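Local coordinates for AOC_like domain-containing protein (Frankia sp. Cc1.17, PDB 7DVI), which acts as an exo-selective intermolecular Diels-Alderase that also accepts non-natural substrates, and has an allene oxide cyclase-like barrel fold, at residues E26-P31 with D54-S59; G50-E55 with G69-R74; A81-Y86 with E100-F105. All blocks are in the same frame, centred on the assembly; numbering follows the deposited sequence.

Contact 1 (E26-P31 with D54-S59)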
loop_
_atom_site.group_PDB
_atom_site.type_symbol
_atom_site.label_atom_id
_atom_site.label_comp_id
_atom_site.label_asym_id
_atom_site.label_seq_id
_atom_site.Cartn_x
_atom_site.Cartn_y
_atom_site.Cartn_z
ATOM N N GLU A 26 -21.515 1.284 2.065
ATOM C CA GLU A 26 -21.319 2.312 3.126
ATOM C C GLU A 26 -22.293 2.081 4.292
ATOM O O GLU A 26 -23.287 1.312 4.112
ATOM C CB GLU A 26 -21.530 3.671 2.489
ATOM C CG GLU A 26 -20.337 4.070 1.669
ATOM C CD GLU A 26 -20.415 5.479 1.136
ATOM O OE1 GLU A 26 -21.516 6.088 1.204
ATOM O OE2 GLU A 26 -19.380 5.956 0.668
ATOM N N GLY A 27 -21.992 2.678 5.460
ATOM C CA GLY A 27 -22.789 2.513 6.697
ATOM C C GLY A 27 -22.810 1.079 7.128
ATOM O O GLY A 27 -23.838 0.596 7.682
ATOM N N ILE A 28 -21.691 0.386 6.906
ATOM C CA ILE A 28 -21.547 -0.996 7.413
ATOM C C ILE A 28 -21.412 -0.943 8.930
ATOM O O ILE A 28 -20.670 -0.091 9.457
ATOM C CB ILE A 28 -20.367 -1.734 6.763
ATOM C CG1 ILE A 28 -20.593 -1.902 5.261
ATOM C CG2 ILE A 28 -20.107 -3.044 7.491
ATOM C CD1 ILE A 28 -19.349 -2.233 4.484
ATOM N N TRP A 29 -22.095 -1.873 9.571
ATOM C CA TRP A 29 -22.069 -2.144 11.019
ATOM C C TRP A 29 -21.301 -3.460 11.114
ATOM O O TRP A 29 -21.755 -4.462 10.512
ATOM C CB TRP A 29 -23.526 -2.187 11.567
ATOM C CG TRP A 29 -23.676 -2.461 13.033
ATOM C CD1 TRP A 29 -23.522 -1.563 14.054
ATOM C CD2 TRP A 29 -24.047 -3.710 13.655
ATOM N NE1 TRP A 29 -23.724 -2.181 15.259
ATOM C CE2 TRP A 29 -24.053 -3.494 15.049
ATOM C CE3 TRP A 29 -24.386 -4.981 13.177
ATOM C CZ2 TRP A 29 -24.388 -4.505 15.955
ATOM C CZ3 TRP A 29 -24.700 -5.982 14.068
ATOM C CH2 TRP A 29 -24.697 -5.747 15.442
ATOM N N GLU A 30 -20.174 -3.467 11.825
ATOM C CA GLU A 30 -19.202 -4.595 11.775
ATOM C C GLU A 30 -18.888 -5.062 13.191
ATOM O O GLU A 30 -17.947 -4.576 13.839
ATOM C CB GLU A 30 -17.950 -4.172 10.984
ATOM C CG GLU A 30 -16.899 -5.272 10.903
ATOM C CD GLU A 30 -15.673 -4.988 10.033
ATOM O OE1 GLU A 30 -15.761 -4.080 9.195
ATOM O OE2 GLU A 30 -14.592 -5.643 10.291
ATOM N N PRO A 31 -19.685 -6.007 13.738
ATOM C CA PRO A 31 -19.389 -6.550 15.053
ATOM C C PRO A 31 -18.285 -7.597 14.975
ATOM O O PRO A 31 -18.256 -8.351 13.986
ATOM C CB PRO A 31 -20.716 -7.211 15.466
ATOM C CG PRO A 31 -21.341 -7.618 14.152
ATOM C CD PRO A 31 -20.984 -6.476 13.224
ATOM N N ASP A 54 -14.959 -11.042 12.000
ATOM C CA ASP A 54 -16.008 -10.001 12.117
ATOM C C ASP A 54 -17.129 -10.363 11.163
ATOM O O ASP A 54 -16.833 -10.992 10.143
ATOM C CB ASP A 54 -15.544 -8.619 11.701
ATOM C CG ASP A 54 -14.523 -7.986 12.633
ATOM O OD1 ASP A 54 -14.211 -8.604 13.630
ATOM O OD2 ASP A 54 -14.114 -6.862 12.340
ATOM N N GLU A 55 -18.361 -10.009 11.520
ATOM C CA GLU A 55 -19.465 -9.956 10.544
ATOM C C GLU A 55 -19.594 -8.530 10.037
ATOM O O GLU A 55 -19.157 -7.589 10.727
ATOM C CB GLU A 55 -20.770 -10.418 11.181
ATOM C CG GLU A 55 -20.841 -11.912 11.358
ATOM C CD GLU A 55 -22.123 -12.386 12.033
ATOM O OE1 GLU A 55 -22.879 -11.546 12.571
ATOM O OE2 GLU A 55 -22.371 -13.581 11.982
ATOM N N LEU A 56 -20.144 -8.395 8.846
ATOM C CA LEU A 56 -20.518 -7.098 8.286
ATOM C C LEU A 56 -22.017 -7.168 7.987
ATOM O O LEU A 56 -22.454 -8.171 7.388
ATOM C CB LEU A 56 -19.737 -6.840 6.995
ATOM C CG LEU A 56 -18.288 -6.363 7.174
ATOM C CD1 LEU A 56 -17.430 -7.539 7.591
ATOM C CD2 LEU A 56 -17.783 -5.743 5.885
ATOM N N TYR A 57 -22.703 -6.073 8.299
ATOM C CA TYR A 57 -24.128 -5.819 8.010
ATOM C C TYR A 57 -24.197 -4.538 7.194
ATOM O O TYR A 57 -23.479 -3.561 7.506
ATOM C CB TYR A 57 -24.906 -5.790 9.329
ATOM C CG TYR A 57 -24.963 -7.124 10.021
ATOM C CD1 TYR A 57 -23.908 -7.582 10.800
ATOM C CD2 TYR A 57 -26.089 -7.933 9.903
ATOM C CE1 TYR A 57 -23.946 -8.829 11.391
ATOM C CE2 TYR A 57 -26.144 -9.173 10.499
ATOM C CZ TYR A 57 -25.074 -9.618 11.246
ATOM O OH TYR A 57 -25.145 -10.827 11.869
ATOM N N ASP A 58 -25.024 -4.544 6.146
ATOM C CA ASP A 58 -25.222 -3.344 5.299
ATOM C C ASP A 58 -26.033 -2.305 6.100
ATOM O O ASP A 58 -26.382 -2.565 7.264
ATOM C CB ASP A 58 -25.800 -3.747 3.944
ATOM C CG ASP A 58 -27.241 -4.244 4.007
ATOM O OD1 ASP A 58 -27.988 -3.841 4.971
ATOM O OD2 ASP A 58 -27.580 -5.062 3.128
ATOM N N SER A 59 -26.264 -1.138 5.514
ATOM C CA SER A 59 -26.906 0.025 6.166
ATOM C C SER A 59 -28.347 -0.323 6.565
ATOM O O SER A 59 -28.892 0.394 7.389
ATOM C CB SER A 59 -26.864 1.219 5.284
ATOM O OG SER A 59 -27.589 0.992 4.089
HETATM O O HOH W 1 -24.714 -0.593 3.071
#
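Ile28 lays its CG2 against CG of Leu56, 3.8 Å away, on the inner face of an antiparallel beta hairpin that forms part of the closed beta-barrel. On the other face Trp29 and Tyr57 point the same way and form an offset edge-to-face pair: the benzene edge of Trp29 turns toward the face of Tyr57, with planes 63° apart and CE3 3.6 Å from Tyr57 CD1. Pro31 fits beside both, its CD over the rim of the indole and at the edge of the phenol. Tyr57 OH is tied down in turn by a very short hydrogen bond, 2.5 Å, to Glu55 OE1. Beneath the rings, Trp29 and Tyr57 form a hydrogen-bonded pair, with Trp29 N 3.0 Å from Tyr57 O, and Glu55 N binds Pro31 O. Farther along the inner face, extended Glu30 crosses Asp54, its OE2 2.4 Å from Asp54 OD2 and the carboxylate planes turned 65° apart. Arg132 forms a salt bridge with that same Glu30 oxygen, while Gln32 holds Asp54 OD1. At the far, solvent-exposed end, a water bridges the strands, donating to Glu26 O at 2.6 Å and accepting from Ser59 N at 2.9 Å.

Contact 2 (G50-E55 with G69-R74). With EDO (1,2-ethanediol), chain G; EDO (1,2-ethanediol), chain F.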
loop_
_atom_site.group_PDB
_atom_site.type_symbol
_atom_site.label_atom_id
_atom_site.label_comp_id
_atom_site.label_asym_id
_atom_site.label_seq_id
_atom_site.Cartn_x
_atom_site.Cartn_y
_atom_site.Cartn_z
ATOM N N GLY A 50 -2.617 -9.445 16.339
ATOM C CA GLY A 50 -3.968 -9.923 16.634
ATOM C C GLY A 50 -4.564 -10.552 15.391
ATOM O O GLY A 50 -4.096 -10.228 14.270
ATOM N N SER A 51 -5.529 -11.427 15.590
ATOM C CA SER A 51 -6.334 -12.054 14.514
ATOM C C SER A 51 -7.794 -11.840 14.892
ATOM O O SER A 51 -8.140 -11.814 16.132
ATOM C CB SER A 51 -6.006 -13.500 14.345
ATOM O OG SER A 51 -4.647 -13.697 13.966
ATOM N N TYR A 52 -8.645 -11.746 13.880
ATOM C CA TYR A 52 -10.058 -11.404 14.092
ATOM C C TYR A 52 -10.946 -12.030 13.018
ATOM O O TYR A 52 -10.517 -12.335 11.878
ATOM C CB TYR A 52 -10.220 -9.900 14.148
ATOM C CG TYR A 52 -9.817 -9.179 12.895
ATOM C CD1 TYR A 52 -10.687 -9.061 11.833
ATOM C CD2 TYR A 52 -8.541 -8.660 12.745
ATOM C CE1 TYR A 52 -10.314 -8.416 10.660
ATOM C CE2 TYR A 52 -8.154 -8.018 11.583
ATOM C CZ TYR A 52 -9.035 -7.925 10.518
ATOM O OH TYR A 52 -8.693 -7.229 9.394
ATOM N N TYR A 53 -12.184 -12.210 13.437
ATOM C CA TYR A 53 -13.339 -12.706 12.645
ATOM C C TYR A 53 -14.508 -11.799 12.988
ATOM O O TYR A 53 -14.941 -11.791 14.180
ATOM C CB TYR A 53 -13.537 -14.188 12.966
ATOM C CG TYR A 53 -14.897 -14.776 12.657
ATOM C CD1 TYR A 53 -15.674 -14.350 11.593
ATOM C CD2 TYR A 53 -15.390 -15.800 13.446
ATOM C CE1 TYR A 53 -16.921 -14.901 11.340
ATOM C CE2 TYR A 53 -16.625 -16.370 13.204
ATOM C CZ TYR A 53 -17.393 -15.916 12.152
ATOM O OH TYR A 53 -18.590 -16.520 11.923
ATOM N N ASP A 54 -14.959 -11.042 12.000
ATOM C CA ASP A 54 -16.008 -10.001 12.117
ATOM C C ASP A 54 -17.129 -10.363 11.163
ATOM O O ASP A 54 -16.833 -10.992 10.143
ATOM C CB ASP A 54 -15.544 -8.619 11.701
ATOM C CG ASP A 54 -14.523 -7.986 12.633
ATOM O OD1 ASP A 54 -14.211 -8.604 13.630
ATOM O OD2 ASP A 54 -14.114 -6.862 12.340
ATOM N N GLU A 55 -18.361 -10.009 11.520
ATOM C CA GLU A 55 -19.465 -9.956 10.544
ATOM C C GLU A 55 -19.594 -8.530 10.037
ATOM O O GLU A 55 -19.157 -7.589 10.727
ATOM C CB GLU A 55 -20.770 -10.418 11.181
ATOM C CG GLU A 55 -20.841 -11.912 11.358
ATOM C CD GLU A 55 -22.123 -12.386 12.033
ATOM O OE1 GLU A 55 -22.879 -11.546 12.571
ATOM O OE2 GLU A 55 -22.371 -13.581 11.982
ATOM N N GLY A 69 -9.019 -11.890 9.363
ATOM C CA GLY A 69 -7.793 -11.125 9.143
ATOM C C GLY A 69 -6.870 -11.075 10.346
ATOM O O GLY A 69 -7.117 -11.752 11.380
ATOM N N ARG A 70 -5.773 -10.370 10.153
ATOM C CA ARG A 70 -4.778 -10.222 11.252
ATOM C C ARG A 70 -4.106 -8.872 11.115
ATOM O O ARG A 70 -4.239 -8.174 10.032
ATOM C CB ARG A 70 -3.869 -11.449 11.280
ATOM C CG ARG A 70 -2.928 -11.615 10.089
ATOM C CD ARG A 70 -1.556 -10.993 10.280
ATOM N NE ARG A 70 -0.737 -11.882 11.097
ATOM C CZ ARG A 70 0.523 -11.634 11.449
ATOM N NH1 ARG A 70 1.081 -10.486 11.135
ATOM N NH2 ARG A 70 1.209 -12.518 12.148
ATOM N N TYR A 71 -3.339 -8.504 12.145
ATOM C CA TYR A 71 -2.621 -7.207 12.145
ATOM C C TYR A 71 -1.384 -7.317 13.040
ATOM O O TYR A 71 -1.315 -8.208 13.877
ATOM C CB TYR A 71 -3.579 -6.079 12.502
ATOM C CG TYR A 71 -4.169 -6.232 13.867
ATOM C CD1 TYR A 71 -5.263 -7.063 14.090
ATOM C CD2 TYR A 71 -3.599 -5.592 14.969
ATOM C CE1 TYR A 71 -5.794 -7.221 15.366
ATOM C CE2 TYR A 71 -4.144 -5.721 16.242
ATOM C CZ TYR A 71 -5.217 -6.570 16.446
ATOM O OH TYR A 71 -5.745 -6.714 17.694
ATOM N N GLU A 72 -0.419 -6.445 12.805
ATOM C CA GLU A 72 0.905 -6.528 13.453
ATOM C C GLU A 72 1.399 -5.110 13.648
ATOM O O GLU A 72 1.375 -4.314 12.665
ATOM C CB GLU A 72 1.890 -7.317 12.612
ATOM C CG GLU A 72 3.239 -7.462 13.272
ATOM C CD GLU A 72 4.161 -8.462 12.632
ATOM O OE1 GLU A 72 3.730 -9.134 11.645
ATOM O OE2 GLU A 72 5.284 -8.637 13.159
ATOM N N ILE A 73 1.840 -4.805 14.880
ATOM C CA ILE A 73 2.531 -3.512 15.132
ATOM C C ILE A 73 3.875 -3.608 14.434
ATOM O O ILE A 73 4.646 -4.533 14.774
ATOM C CB ILE A 73 2.744 -3.291 16.658
ATOM C CG1 ILE A 73 1.457 -3.470 17.468
ATOM C CG2 ILE A 73 3.401 -1.942 16.872
ATOM C CD1 ILE A 73 0.331 -2.536 17.088
ATOM N N ARG A 74 4.211 -2.722 13.508
ATOM C CA ARG A 74 5.437 -2.985 12.719
ATOM C C ARG A 74 6.545 -1.978 13.053
ATOM O O ARG A 74 7.717 -2.347 13.016
ATOM C CB ARG A 74 5.120 -2.973 11.216
ATOM C CG ARG A 74 4.361 -4.209 10.755
ATOM C CD ARG A 74 5.248 -5.438 10.727
ATOM N NE ARG A 74 6.167 -5.287 9.612
ATOM C CZ ARG A 74 5.867 -5.477 8.315
ATOM N NH1 ARG A 74 4.682 -5.950 7.924
ATOM N NH2 ARG A 74 6.777 -5.164 7.406
HETATM C C1 EDO G . 4.914 -12.863 12.229
HETATM O O1 EDO G . 3.948 -12.162 13.033
HETATM C C2 EDO G . 5.803 -12.017 11.347
HETATM O O2 EDO G . 5.153 -10.979 10.548
HETATM C C1 EDO F . 4.937 -4.029 3.851
HETATM O O1 EDO F . 6.311 -4.213 4.021
HETATM C C2 EDO F . 4.262 -5.342 3.913
HETATM O O2 EDO F . 4.575 -6.029 5.089
#
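Two tyrosine rings lie over two glycines in this stretch of antiparallel sheet, Tyr52 over Gly69 and Tyr71 over Gly50, each on the cross-strand partner. It is the aromatic-over-glycine pairing known from beta-sheets, used here twice in opposite directions. The CH-pi contacts are close to equivalent: Gly69 CA stands 4.0 Å from the centroid of the Tyr52 ring and Gly50 CA 3.9 Å from that of Tyr71. In both tyrosines chi1 is 61°, which sets CG between the backbone N and the carbonyl carbon and tips the ring across to the neighbouring strand rather than along its own. The two rings then meet at their edges, Tyr52 CD2 lying 3.9 Å from Tyr71 CD1.

Backbone hydrogen bonds fix the register on which this depends. Gly50 and Tyr71 form one hydrogen-bonded pair, with Tyr71 N 2.8 Å from Gly50 O, and Tyr52 and Gly69 form the next, with Tyr52 N 2.9 Å from Gly69 O. Between them Ser51 and Arg70 make the non-hydrogen-bonded pair, whose side chains leave from the other face; there Ser51 OG touches Arg70 CB at 3.6 Å.

Charged groups lie on that second face. Bent Arg70 sends NH1 along its strand into a salt bridge with Glu72 OE1, 3.0 Å away and in the guanidinium plane. An ethanediol, probably from the crystallisation liquor, joins the same pair by accepting from Arg70 NH2 and donating to Glu72 OE1.

The chemistry is thus split by face. Aromatic and glycine surfaces pack toward the barrel interior, where Tyr71 also meets the ring of Tyr86, while the ion pair on the outer face lies along a single strand, so that most of the grip between the strands comes from the backbone bonds and the tyrosine-glycine contacts.

Contact 3 (A81-Y86 with E100-F105). With EDO (1,2-ethanediol), chain E; EDO (1,2-ethanediol), chain R; EDO (1,2-ethanediol), chain B.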
loop_
_atom_site.group_PDB
_atom_site.type_symbol
_atom_site.label_atom_id
_atom_site.label_comp_id
_atom_site.label_asym_id
_atom_site.label_seq_id
_atom_site.Cartn_x
_atom_site.Cartn_y
_atom_site.Cartn_z
ATOM N N ALA A 81 3.564 8.116 15.520
ATOM C CA ALA A 81 2.643 7.200 14.808
ATOM C C ALA A 81 3.116 5.772 15.073
ATOM O O ALA A 81 4.362 5.485 15.152
ATOM C CB ALA A 81 2.559 7.520 13.325
ATOM N N VAL A 82 2.138 4.888 15.249
ATOM C CA VAL A 82 2.360 3.440 15.479
ATOM C C VAL A 82 1.814 2.667 14.251
ATOM O O VAL A 82 0.618 2.409 14.126
ATOM C CB VAL A 82 1.765 2.994 16.822
ATOM C CG1 VAL A 82 1.982 1.502 17.045
ATOM C CG2 VAL A 82 2.321 3.817 18.008
ATOM N N LEU A 83 2.712 2.338 13.346
ATOM C CA LEU A 83 2.347 1.824 12.017
ATOM C C LEU A 83 2.146 0.314 12.149
ATOM O O LEU A 83 3.026 -0.434 12.653
ATOM C CB LEU A 83 3.396 2.239 10.985
ATOM C CG LEU A 83 3.119 3.548 10.249
ATOM C CD1 LEU A 83 1.862 3.504 9.397
ATOM C CD2 LEU A 83 3.042 4.724 11.220
ATOM N N THR A 84 0.947 -0.065 11.756
ATOM C CA THR A 84 0.319 -1.373 11.986
ATOM C C THR A 84 -0.102 -1.928 10.610
ATOM O O THR A 84 -0.800 -1.203 9.862
ATOM C CB THR A 84 -0.851 -1.182 12.967
ATOM O OG1 THR A 84 -0.358 -0.544 14.150
ATOM C CG2 THR A 84 -1.477 -2.484 13.390
ATOM N N TYR A 85 0.266 -3.174 10.332
ATOM C CA TYR A 85 -0.009 -3.817 9.022
ATOM C C TYR A 85 -1.131 -4.814 9.180
ATOM O O TYR A 85 -0.958 -5.790 9.928
ATOM C CB TYR A 85 1.239 -4.448 8.424
ATOM C CG TYR A 85 1.095 -4.659 6.932
ATOM C CD1 TYR A 85 1.353 -3.617 6.065
ATOM C CD2 TYR A 85 0.589 -5.847 6.415
ATOM C CE1 TYR A 85 1.205 -3.772 4.700
ATOM C CE2 TYR A 85 0.449 -6.025 5.042
ATOM C CZ TYR A 85 0.747 -4.975 4.192
ATOM O OH TYR A 85 0.574 -5.095 2.842
ATOM N N TYR A 86 -2.212 -4.570 8.429
ATOM C CA TYR A 86 -3.445 -5.380 8.405
ATOM C C TYR A 86 -3.501 -6.175 7.081
ATOM O O TYR A 86 -3.095 -5.668 5.997
ATOM C CB TYR A 86 -4.678 -4.480 8.472
ATOM C CG TYR A 86 -4.937 -3.864 9.807
ATOM C CD1 TYR A 86 -4.265 -2.711 10.193
ATOM C CD2 TYR A 86 -5.883 -4.399 10.677
ATOM C CE1 TYR A 86 -4.484 -2.137 11.432
ATOM C CE2 TYR A 86 -6.142 -3.791 11.908
ATOM C CZ TYR A 86 -5.407 -2.692 12.297
ATOM O OH TYR A 86 -5.626 -2.106 13.511
ATOM N N GLU A 100 -5.259 -5.378 2.342
ATOM C CA GLU A 100 -4.077 -5.310 3.221
ATOM C C GLU A 100 -3.406 -3.943 3.077
ATOM O O GLU A 100 -3.432 -3.294 1.982
ATOM C CB GLU A 100 -3.126 -6.462 2.991
ATOM C CG GLU A 100 -2.316 -6.328 1.706
ATOM C CD GLU A 100 -1.368 -7.484 1.619
ATOM O OE1 GLU A 100 -1.812 -8.581 1.316
ATOM O OE2 GLU A 100 -0.211 -7.296 1.969
ATOM N N GLY A 101 -2.823 -3.495 4.194
ATOM C CA GLY A 101 -2.005 -2.273 4.182
ATOM C C GLY A 101 -1.929 -1.676 5.567
ATOM O O GLY A 101 -2.097 -2.418 6.545
ATOM N N TRP A 102 -1.645 -0.394 5.595
ATOM C CA TRP A 102 -1.142 0.333 6.788
ATOM C C TRP A 102 -2.249 1.138 7.430
ATOM O O TRP A 102 -3.012 1.842 6.706
ATOM C CB TRP A 102 -0.019 1.274 6.380
ATOM C CG TRP A 102 1.215 0.581 5.935
ATOM C CD1 TRP A 102 1.743 0.514 4.681
ATOM C CD2 TRP A 102 2.108 -0.146 6.788
ATOM N NE1 TRP A 102 2.883 -0.251 4.701
ATOM C CE2 TRP A 102 3.168 -0.610 5.988
ATOM C CE3 TRP A 102 2.113 -0.449 8.148
ATOM C CZ2 TRP A 102 4.211 -1.380 6.493
ATOM C CZ3 TRP A 102 3.162 -1.192 8.649
ATOM C CH2 TRP A 102 4.185 -1.656 7.830
ATOM N N ALA A 103 -2.217 1.135 8.762
ATOM C CA ALA A 103 -2.992 2.052 9.607
ATOM C C ALA A 103 -2.094 2.532 10.780
ATOM O O ALA A 103 -1.240 1.764 11.300
ATOM C CB ALA A 103 -4.225 1.339 10.098
ATOM N N ASP A 104 -2.285 3.774 11.150
ATOM C CA ASP A 104 -1.738 4.336 12.416
ATOM C C ASP A 104 -2.604 3.821 13.564
ATOM O O ASP A 104 -3.810 4.159 13.619
ATOM C CB ASP A 104 -1.682 5.859 12.342
ATOM C CG ASP A 104 -1.053 6.520 13.583
ATOM O OD1 ASP A 104 -0.773 5.810 14.601
ATOM O OD2 ASP A 104 -0.831 7.718 13.505
ATOM N N PHE A 105 -2.050 3.007 14.446
ATOM C CA PHE A 105 -2.809 2.484 15.616
ATOM C C PHE A 105 -3.387 3.623 16.485
ATOM O O PHE A 105 -4.467 3.423 17.097
ATOM C CB PHE A 105 -1.968 1.470 16.371
ATOM C CG PHE A 105 -2.758 0.521 17.218
ATOM C CD1 PHE A 105 -3.569 -0.440 16.639
ATOM C CD2 PHE A 105 -2.673 0.569 18.600
ATOM C CE1 PHE A 105 -4.274 -1.345 17.418
ATOM C CE2 PHE A 105 -3.373 -0.333 19.378
ATOM C CZ PHE A 105 -4.191 -1.275 18.790
HETATM C C1 EDO E . 6.767 0.483 3.106
HETATM O O1 EDO E . 6.509 0.050 4.417
HETATM C C2 EDO E . 6.138 -0.389 2.131
HETATM O O2 EDO E . 4.763 -0.616 2.409
HETATM C C1 EDO R . -7.848 -4.100 15.473
HETATM O O1 EDO R . -7.488 -2.914 14.841
HETATM C C2 EDO R . -9.011 -4.740 14.807
HETATM O O2 EDO R . -9.685 -5.697 15.626
HETATM C C1 EDO B . -0.303 -7.146 -2.070
HETATM O O1 EDO B . -1.136 -8.266 -2.033
HETATM C C2 EDO B . 1.094 -7.576 -1.854
HETATM O O2 EDO B . 1.477 -8.565 -2.763
#
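With chi1 at -160°, the ring of Tyr85 extends away from its own backbone N and runs across the sheet, while chi1 of -68° in Trp102 lays the indole flat beneath its edge. The two form an edge-to-face pair with planes 79° apart, Tyr85 CD1 standing over the centre of the indole and 3.5 Å from Trp102 CE2. Farther out, Tyr85 OH donates a very short hydrogen bond, 2.5 Å, to Glu100 OE2, so the phenol is held at both its edge and its tip; His98 binds the other oxygen of this carboxylate. The carbonyl O of Gly101 lies over one face of the phenol.

On the opposite face of this beta hairpin, Tyr86 CE1 rests on Ala103 CB at 3.7 Å. Backbone bonds join Thr84 with Ala103 and Tyr86 with Gly101. At the end of the pairing Val82 O is gripped twice, by Phe105 N at 2.8 Å and by Thr84 OG1 at 3.1 Å. Val82 N binds Asp104 OD1, 3.1 Å away, from above the carboxylate plane.

Asp104 is the N-cap of helix 105-109, and the same OD1 accepts a hydrogen bond from Asn106 N. Strand 63-76 flanks 81-86 through backbone bonds from Leu83 and Tyr85, strand 114-121 lies beside Glu100, and Leu83 packs on Asp129 of the second subunit.

How the contacts relate
From the N terminus, strand 22-37 is followed by a loop and strand 49-57, and contact 1 closes the excursion between residues 31 and 54. Contact 2 starts on that same second strand, sharing Asp54 and Glu55, and closes the next hairpin onto strand 63-76; the two contacts therefore overlap along the chain, neither lying within the other. Contact 3 comes later, in series, closing the hairpin of strands 82-92 and 95-104. Contacts 2 and 3 are joined directly where strands 63-76 and 82-92 are neighbours, whereas contacts 1 and 3 lie on opposite sides of the chain's centre, about 21 Å apart between centres. Together they tie five consecutive strands of the barrel.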